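Local coordinates for ABM domain-containing protein (Caulobacter crescentus, PDB 3BM7) that is of unknown function but belongs to the antibiotic biosynthesis monooxygenase family, with a ferredoxin-like fold, and may be an oxidoreductase, at residues Asp43-Ala46 and Lys47-Asn51; Ala96-Gly99 and Pro100-Gly104. One frame throughout, in Å; residues are numbered along the deposited sequence. Where two conformers were deposited one is given.

Interaction 1. Residues Asp43-Ala46 and Lys47-Asn51; sequences DLAA and KVKAN. With EDO (1,2-ethanediol), chain B.
In the conformer described, D43 meets K47 because the aspartate's CG stands anti to its own backbone N (chi1 176°), while K47 sends CG anti to its carbonyl carbon (chi1 -68°) and runs extended from there back toward the preceding turn. The result, for that conformer, is an i to i+4 salt bridge near the C-terminal end of helix 34-51 in this ferredoxin-like fold. K47 NZ lies 2.7 Å from D43 OD2, which accepts on its syn lone pair, the side facing OD1; the lysine methylenes pass over D43 O on the way. A long flexible lysine suits this outer position, and its side chain also touches Y90 of helix 89-98.

One residue further on, the same spacing serves burial. L44 CD1 rests 3.8 Å from V48 CG2, and these branched side chains pack on Y58 of strand 55-62, with L44 also reaching A94. A45, small enough to sit close under Y58, leaves its CB beside K49 CE.

Backbone bonds run from V48 N to L44 O and from K49 N to A45 O, the latter nearly straight at 175°. At the last turn A50 O accepts a hydrogen bond from O1 of a 1,2-ethanediol, probably from the crystallisation liquor, at 2.7 Å.

Interaction 2. Residues Ala96-Gly99 and Pro100-Gly104; sequences AAMG and PTMAG
M98 and T101 are joined by hydrogen bonds where helix 89-98 gives way to a short 3-10 turn leading into strand 102-113, the last strand of the ferredoxin-like sheet. M98 O accepts twice from T101. The hydroxyl OG1 approaches at 2.7 Å, in the carbonyl plane and on a lone pair, whereas T101 N, 3.0 Å from M98 O, comes from above that plane with a bent N-H angle of 144°. Threonine suits the place because OG1 sits between its backbone N and carbonyl carbon (chi1 71°), which sets hydroxyl and amide side by side before one acceptor. The next bond repeats the i to i+3 spacing: M102 N reaches G99 O at 3.0 Å, straighter at 164° but again well above the carbonyl plane. P100 has no amide hydrogen to offer; its CD lies 3.3 Å from A96 O, where a further helical N-H would otherwise be expected.

Apolar contacts accompany these bonds. The two selenomethionines cross, M102 bending at chi2 to bring its CE 4.0 Å from M98 CB in the M98 conformer described. Beyond the turn, M98 touches V40 and M102 touches F37, both of helix 34-51, and the buried T101 is also packed against F37.

A proline that cannot continue the i to i+4 pattern, followed by a threonine that supplies two donors to one carbonyl, thus gives the chain a tightened exit from the helix, with the polar group of the buried threonine satisfied locally.

How the interactions relate
Interaction 1 is partly buried and lies wholly within helix 34-51, whereas interaction 2 is a surface contact at the exit from helix 89-98 toward strand 102-113. Their centres are 19 Å apart, and the nearest atoms, at about 5 Å, do not touch. Both nevertheless involve the same helix pair: residues 43-51 lean on Y90 and A94, and residues 96-104 pack back on F37 and V40. The chemistry follows position. Within helix 34-51 the bonding stays i to i+4, with charge outside and branched carbon inside; a helix end shifts to i to i+3 bonding, with a side-chain hydroxyl joining the backbone bonds and the methionine side chains (deposited as selenomethionine) packing beside them.

Interaction 1. Residues Asp43-Ala46 and Lys47-Asn51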
loop_
_atom_site.group_PDB
_atom_site.type_symbol
_atom_site.label_atom_id
_atom_site.label_comp_id
_atom_site.label_asym_id
_atom_site.label_seq_id
_atom_site.Cartn_x
_atom_site.Cartn_y
_atom_site.Cartn_z
ATOM N N ASP A 43 -18.404 -1.106 2.680
ATOM C CA ASP A 43 -19.346 -0.029 2.877
ATOM C C ASP A 43 -18.604 1.214 3.400
ATOM O O ASP A 43 -18.850 2.326 2.944
ATOM C CB ASP A 43 -20.429 -0.491 3.842
ATOM C CG ASP A 43 -21.392 0.595 4.184
ATOM O OD1 ASP A 43 -22.382 0.757 3.455
ATOM O OD2 ASP A 43 -21.163 1.280 5.191
ATOM N N LEU A 44 -17.693 1.020 4.346
ATOM C CA LEU A 44 -16.835 2.101 4.854
ATOM C C LEU A 44 -16.002 2.716 3.710
ATOM O O LEU A 44 -15.961 3.935 3.493
ATOM C CB LEU A 44 -15.923 1.596 5.967
ATOM C CG LEU A 44 -14.807 2.558 6.403
ATOM C CD1 LEU A 44 -15.397 3.899 6.936
ATOM C CD2 LEU A 44 -13.874 1.865 7.397
ATOM N N ALA A 45 -15.361 1.856 2.945
ATOM C CA ALA A 45 -14.497 2.340 1.867
ATOM C C ALA A 45 -15.219 3.175 0.841
ATOM O O ALA A 45 -14.698 4.194 0.408
ATOM C CB ALA A 45 -13.777 1.142 1.208
ATOM N N ALA A 46 -16.453 2.799 0.464
ATOM C CA ALA A 46 -17.220 3.586 -0.440
ATOM C C ALA A 46 -17.495 4.980 0.143
ATOM O O ALA A 46 -17.448 5.952 -0.584
ATOM C CB ALA A 46 -18.551 2.853 -0.784
ATOM N N LYS A 47 -17.810 5.072 1.435
ATOM C CA LYS A 47 -18.031 6.346 2.103
ATOM C C LYS A 47 -16.766 7.222 2.145
ATOM O O LYS A 47 -16.813 8.439 1.874
ATOM C CB LYS A 47 -18.625 6.123 3.502
ATOM C CG LYS A 47 -20.069 5.564 3.424
ATOM C CD LYS A 47 -20.661 5.159 4.768
ATOM C CE LYS A 47 -22.047 4.470 4.546
ATOM N NZ LYS A 47 -22.480 3.617 5.705
ATOM N N VAL A 48 -15.669 6.572 2.466
ATOM C CA VAL A 48 -14.349 7.242 2.556
ATOM C C VAL A 48 -14.059 7.862 1.193
ATOM O O VAL A 48 -13.816 9.078 1.074
ATOM C CB VAL A 48 -13.242 6.303 3.008
ATOM C CG1 VAL A 48 -11.900 6.988 2.776
ATOM C CG2 VAL A 48 -13.414 5.931 4.471
ATOM N N LYS A 49 -14.085 7.020 0.158
ATOM C CA LYS A 49 -13.810 7.536 -1.218
ATOM C C LYS A 49 -14.772 8.599 -1.741
ATOM O O LYS A 49 -14.386 9.578 -2.419
ATOM C CB LYS A 49 -13.665 6.370 -2.198
ATOM C CG LYS A 49 -12.519 5.494 -1.816
ATOM C CD LYS A 49 -12.263 4.380 -2.799
ATOM C CE LYS A 49 -12.139 3.064 -2.106
ATOM N NZ LYS A 49 -11.561 2.050 -3.011
ATOM N N ALA A 50 -16.052 8.467 -1.415
ATOM C CA ALA A 50 -16.979 9.391 -1.835
ATOM C C ALA A 50 -16.912 10.714 -1.092
ATOM O O ALA A 50 -17.234 11.741 -1.684
ATOM C CB ALA A 50 -18.432 8.784 -1.674
ATOM N N ASN A 51 -16.595 10.695 0.201
ATOM C CA ASN A 51 -16.710 11.861 1.072
ATOM C C ASN A 51 -15.439 12.633 1.368
ATOM O O ASN A 51 -15.519 13.793 1.784
ATOM C CB ASN A 51 -17.344 11.462 2.412
ATOM C CG ASN A 51 -18.729 10.910 2.254
ATOM O OD1 ASN A 51 -19.502 11.373 1.410
ATOM N ND2 ASN A 51 -19.092 9.957 3.100
HETATM C C1 EDO B . -14.795 14.090 -2.506
HETATM O O1 EDO B . -15.703 13.968 -1.412
HETATM C C2 EDO B . -14.166 12.732 -2.772
HETATM O O2 EDO B . -13.388 12.801 -3.966
#

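Interaction 2. Residues Ala96-Gly99 and Pro100-Gly104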
loop_
_atom_site.group_PDB
_atom_site.type_symbol
_atom_site.label_atom_id
_atom_site.label_comp_id
_atom_site.label_asym_id
_atom_site.label_seq_id
_atom_site.Cartn_x
_atom_site.Cartn_y
_atom_site.Cartn_z
ATOM N N ALA A 96 -16.833 0.146 15.198
ATOM C CA ALA A 96 -17.686 -0.559 16.174
ATOM C C ALA A 96 -18.306 -1.835 15.600
ATOM O O ALA A 96 -18.442 -2.851 16.305
ATOM C CB ALA A 96 -18.803 0.382 16.670
ATOM N N ALA A 97 -18.693 -1.777 14.325
ATOM C CA ALA A 97 -19.307 -2.918 13.639
ATOM C C ALA A 97 -18.265 -4.018 13.335
ATOM O O ALA A 97 -18.592 -5.204 13.385
ATOM C CB ALA A 97 -20.025 -2.456 12.351
HETATM N N MSE A 98 -17.027 -3.642 13.040
HETATM C CA MSE A 98 -15.990 -4.624 12.671
HETATM C C MSE A 98 -15.195 -5.189 13.815
HETATM O O MSE A 98 -14.574 -6.240 13.666
HETATM C CB MSE A 98 -14.998 -4.024 11.677
HETATM C CG MSE A 98 -15.625 -3.712 10.393
HETATM SE SE MSE A 98 -14.383 -2.903 9.174
HETATM C CE MSE A 98 -12.863 -2.380 10.441
ATOM N N GLY A 99 -15.159 -4.494 14.950
ATOM C CA GLY A 99 -14.452 -5.008 16.112
ATOM C C GLY A 99 -14.762 -6.460 16.434
ATOM O O GLY A 99 -13.847 -7.240 16.611
ATOM N N PRO A 100 -16.054 -6.819 16.534
ATOM C CA PRO A 100 -16.395 -8.193 16.894
ATOM C C PRO A 100 -15.963 -9.258 15.914
ATOM O O PRO A 100 -15.982 -10.439 16.280
ATOM C CB PRO A 100 -17.932 -8.165 17.029
ATOM C CG PRO A 100 -18.280 -6.746 17.157
ATOM C CD PRO A 100 -17.247 -5.959 16.454
ATOM N N THR A 101 -15.578 -8.862 14.684
ATOM C CA THR A 101 -15.064 -9.823 13.701
ATOM C C THR A 101 -13.572 -10.106 13.859
ATOM O O THR A 101 -13.038 -10.967 13.181
ATOM C CB THR A 101 -15.329 -9.407 12.225
ATOM O OG1 THR A 101 -14.508 -8.280 11.865
ATOM C CG2 THR A 101 -16.800 -9.087 11.992
HETATM N N MSE A 102 -12.886 -9.305 14.674
HETATM C CA MSE A 102 -11.436 -9.382 14.744
HETATM C C MSE A 102 -10.932 -10.602 15.507
HETATM O O MSE A 102 -11.566 -11.054 16.466
HETATM C CB MSE A 102 -10.867 -8.104 15.365
HETATM C CG MSE A 102 -11.140 -6.879 14.553
HETATM SE SE MSE A 102 -10.217 -6.915 12.827
HETATM C CE MSE A 102 -11.443 -5.938 11.815
ATOM N N ALA A 103 -9.792 -11.138 15.063
ATOM C CA ALA A 103 -9.110 -12.264 15.718
ATOM C C ALA A 103 -7.952 -11.781 16.591
ATOM O O ALA A 103 -7.570 -12.447 17.554
ATOM C CB ALA A 103 -8.599 -13.257 14.645
ATOM N N GLY A 104 -7.400 -10.613 16.272
ATOM C CA GLY A 104 -6.232 -10.097 16.952
ATOM C C GLY A 104 -6.046 -8.625 16.697
ATOM O O GLY A 104 -6.748 -8.044 15.849
#